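Local coordinates for uncharacterized peroxidase-related protein (Silicibacter sp., PDB 2PFX), which is uncharacterised but, as a peroxidase-related member of the carboxymuconolactone decarboxylase family in the AhpD-like clan, is probably an oxidoreductase, at residues A[138-142]-A[143-147]. Residues are numbered along the deposited sequence; the frame is centred on the assembly and turned at random.
Sequences AEIEE and ADREV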
ATOM      1  N   ALA A 138       4.443  -8.833 -10.905  1.00 13.77           N
ATOM      2  CA  ALA A 138       5.676  -9.532 -10.560  1.00 12.11           C
ATOM      3  C   ALA A 138       5.412 -10.775  -9.718  1.00 13.86           C
ATOM      4  O   ALA A 138       6.246 -11.673  -9.639  1.00 12.90           O
ATOM      5  CB  ALA A 138       6.639  -8.616  -9.813  1.00 11.20           C
ATOM      6  N   GLU A 139       4.234 -10.826  -9.116  1.00 15.51           N
ATOM      7  CA  GLU A 139       3.879 -11.936  -8.247  1.00 14.96           C
ATOM      8  C   GLU A 139       3.074 -13.006  -8.964  1.00 14.91           C
ATOM      9  O   GLU A 139       2.646 -13.997  -8.390  1.00 12.58           O
ATOM     10  CB  GLU A 139       3.086 -11.363  -7.071  1.00 13.18           C
ATOM     11  CG  GLU A 139       3.887 -10.324  -6.294  1.00 17.19           C
ATOM     12  CD  GLU A 139       3.222  -9.840  -5.032  1.00 39.26           C
ATOM     13  OE1 GLU A 139       2.077 -10.245  -4.736  1.00 43.66           O
ATOM     14  OE2 GLU A 139       3.876  -9.036  -4.331  1.00 41.33           O
ATOM     15  N   ILE A 140       2.835 -12.872 -10.249  1.00 10.69           N
ATOM     16  CA  ILE A 140       2.113 -13.934 -10.954  0.50 10.12           C
ATOM     17  C   ILE A 140       3.036 -15.136 -11.101  1.00 16.19           C
ATOM     18  O   ILE A 140       4.209 -14.976 -11.447  1.00 13.54           O
ATOM     19  CB  ILE A 140       1.572 -13.494 -12.303  0.50 16.21           C
ATOM     20  CG1 ILE A 140       0.402 -12.498 -12.085  0.50 16.03           C
ATOM     21  CG2 ILE A 140       1.118 -14.617 -13.205  0.50 14.82           C
ATOM     22  CD1 ILE A 140       0.550 -11.498 -13.199  0.50 17.19           C
ATOM     23  N   GLU A 141       2.477 -16.306 -10.799  1.00 14.26           N
ATOM     24  CA  GLU A 141       3.200 -17.574 -10.810  1.00 22.19           C
ATOM     25  C   GLU A 141       2.527 -18.623 -11.707  1.00 15.04           C
ATOM     26  O   GLU A 141       1.394 -18.463 -12.150  1.00 11.23           O
ATOM     27  CB  GLU A 141       3.267 -18.249  -9.441  1.00 27.22           C
ATOM     28  CG  GLU A 141       3.966 -17.568  -8.311  1.00 35.43           C
ATOM     29  CD  GLU A 141       5.435 -17.899  -8.168  1.00157.91           C
ATOM     30  OE1 GLU A 141       5.884 -19.009  -8.510  1.00 85.83           O
ATOM     31  OE2 GLU A 141       6.103 -16.960  -7.695  1.00 31.59           O
ATOM     32  N   GLU A 142       3.262 -19.717 -11.889  1.00 13.16           N
ATOM     33  CA  GLU A 142       2.717 -20.804 -12.700  1.00 10.66           C
ATOM     34  C   GLU A 142       1.364 -21.251 -12.179  1.00 11.54           C
ATOM     35  O   GLU A 142       0.461 -21.558 -12.942  1.00 15.44           O
ATOM     36  CB  GLU A 142       3.743 -21.932 -12.689  1.00 15.11           C
ATOM     37  CG  GLU A 142       3.316 -23.104 -13.540  1.00 20.03           C
ATOM     38  CD  GLU A 142       3.165 -22.812 -15.007  1.00 26.22           C
ATOM     39  OE1 GLU A 142       3.916 -22.017 -15.590  1.00 17.24           O
ATOM     40  OE2 GLU A 142       2.270 -23.417 -15.640  1.00 27.64           O
ATOM     41  N   ALA A 143       1.167 -21.293 -10.868  1.00 14.27           N
ATOM     42  CA  ALA A 143      -0.116 -21.716 -10.314  1.00 15.06           C
ATOM     43  C   ALA A 143      -1.254 -20.780 -10.714  1.00 15.29           C
ATOM     44  O   ALA A 143      -2.386 -21.239 -10.864  1.00 15.95           O
ATOM     45  CB  ALA A 143      -0.010 -21.785  -8.797  1.00 21.38           C
ATOM     46  N   ASP A 144      -0.965 -19.482 -10.872  1.00 14.46           N
ATOM     47  CA  ASP A 144      -1.979 -18.554 -11.357  1.00 14.13           C
ATOM     48  C   ASP A 144      -2.397 -18.857 -12.787  1.00 10.30           C
ATOM     49  O   ASP A 144      -3.554 -18.798 -13.192  1.00 11.45           O
ATOM     50  CB  ASP A 144      -1.453 -17.122 -11.287  1.00 10.83           C
ATOM     51  CG  ASP A 144      -1.184 -16.680  -9.862  1.00 16.15           C
ATOM     52  OD1 ASP A 144      -2.077 -16.856  -9.016  1.00 27.87           O
ATOM     53  OD2 ASP A 144      -0.103 -16.175  -9.535  1.00 19.60           O
ATOM     54  N   ARG A 145      -1.426 -19.200 -13.631  1.00  9.14           N
ATOM     55  CA  ARG A 145      -1.743 -19.597 -14.998  1.00 10.49           C
ATOM     56  C   ARG A 145      -2.513 -20.919 -15.010  1.00 13.62           C
ATOM     57  O   ARG A 145      -3.376 -21.141 -15.858  1.00 12.83           O
ATOM     58  CB  ARG A 145      -0.462 -19.668 -15.826  1.00 10.58           C
ATOM     59  CG  ARG A 145       0.136 -18.278 -16.054  1.00  9.34           C
ATOM     60  CD  ARG A 145       1.243 -18.295 -17.089  1.00 14.46           C
ATOM     61  NE  ARG A 145       2.410 -19.061 -16.672  1.00 12.04           N
ATOM     62  CZ  ARG A 145       3.403 -18.575 -15.946  1.00 13.14           C
ATOM     63  NH1 ARG A 145       3.439 -17.322 -15.522  1.00 13.11           N
ATOM     64  NH2 ARG A 145       4.411 -19.367 -15.614  1.00 14.33           N
ATOM     65  N   GLU A 146      -2.226 -21.806 -14.064  1.00 14.90           N
ATOM     66  CA  GLU A 146      -2.939 -23.090 -14.071  1.00 12.70           C
ATOM     67  C   GLU A 146      -4.384 -22.904 -13.656  1.00 10.13           C
ATOM     68  O   GLU A 146      -5.278 -23.659 -14.081  1.00 13.77           O
ATOM     69  CB  GLU A 146      -2.238 -24.098 -13.159  1.00 23.83           C
ATOM     70  CG  GLU A 146      -2.779 -25.527 -13.326  1.00 24.79           C
ATOM     71  CD  GLU A 146      -2.637 -26.065 -14.730  1.00 27.09           C
ATOM     72  OE1 GLU A 146      -1.583 -25.859 -15.391  1.00 20.22           O
ATOM     73  OE2 GLU A 146      -3.610 -26.708 -15.197  1.00 33.04           O
ATOM     74  N   VAL A 147      -4.633 -21.896 -12.826  1.00 14.91           N
ATOM     75  CA  VAL A 147      -6.032 -21.625 -12.463  1.00 12.76           C
ATOM     76  C   VAL A 147      -6.836 -21.325 -13.719  1.00 12.33           C
ATOM     77  O   VAL A 147      -7.955 -21.786 -13.934  1.00 13.89           O
ATOM     78  CB  VAL A 147      -6.185 -20.477 -11.460  1.00 13.80           C
ATOM     79  CG1 VAL A 147      -7.632 -20.045 -11.340  1.00 14.88           C
ATOM     80  CG2 VAL A 147      -5.631 -20.919 -10.104  1.00 16.19           C
TER
HETATM   81  O   HOH W   1       5.262 -15.985 -13.886  1.00 19.61           O
HETATM   82  O   HOH W   2       2.829 -21.553 -18.004  1.00 18.76           O
HETATM   83  O   HOH W   3       1.169 -25.860 -14.124  1.00 24.74           O
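Glu141 O accepts from Arg145 N at 3.3 Å, and Glu142 O from Glu146 N at 2.9 Å, the i to i+4 bonds that start helix 142-150 straight out of the loop. Asp144 reaches back to the N-cap residue: its OD2 takes Glu141 N at 2.9 Å on the anti side, 16° out of the carboxylate plane. With CG anti to its carbonyl carbon (chi1 -64°), the carboxylate is turned back toward that amide; Lys132 of helix 121-136 pairs with the same oxygen. Arg145 also folds back, bent at chi3, laying one guanidinium face over Glu142 CA. Its NH2 meets Glu142 OE1 at 2.7 Å in a salt bridge, entering from above a carboxylate turned 74° from the guanidinium. Water 1 joins NH1 to Ile140 O, and NH1 also bonds Ala177 O of the second subunit. A leucine in place of Arg145 would probably leave Glu142 OE1 without its charged mate and cut this link between subunits. Glu142 OE2 pairs with Arg149, as does Glu146. Asp144, the N3 residue bonding the N-cap amide, gives the backward half of a capping box.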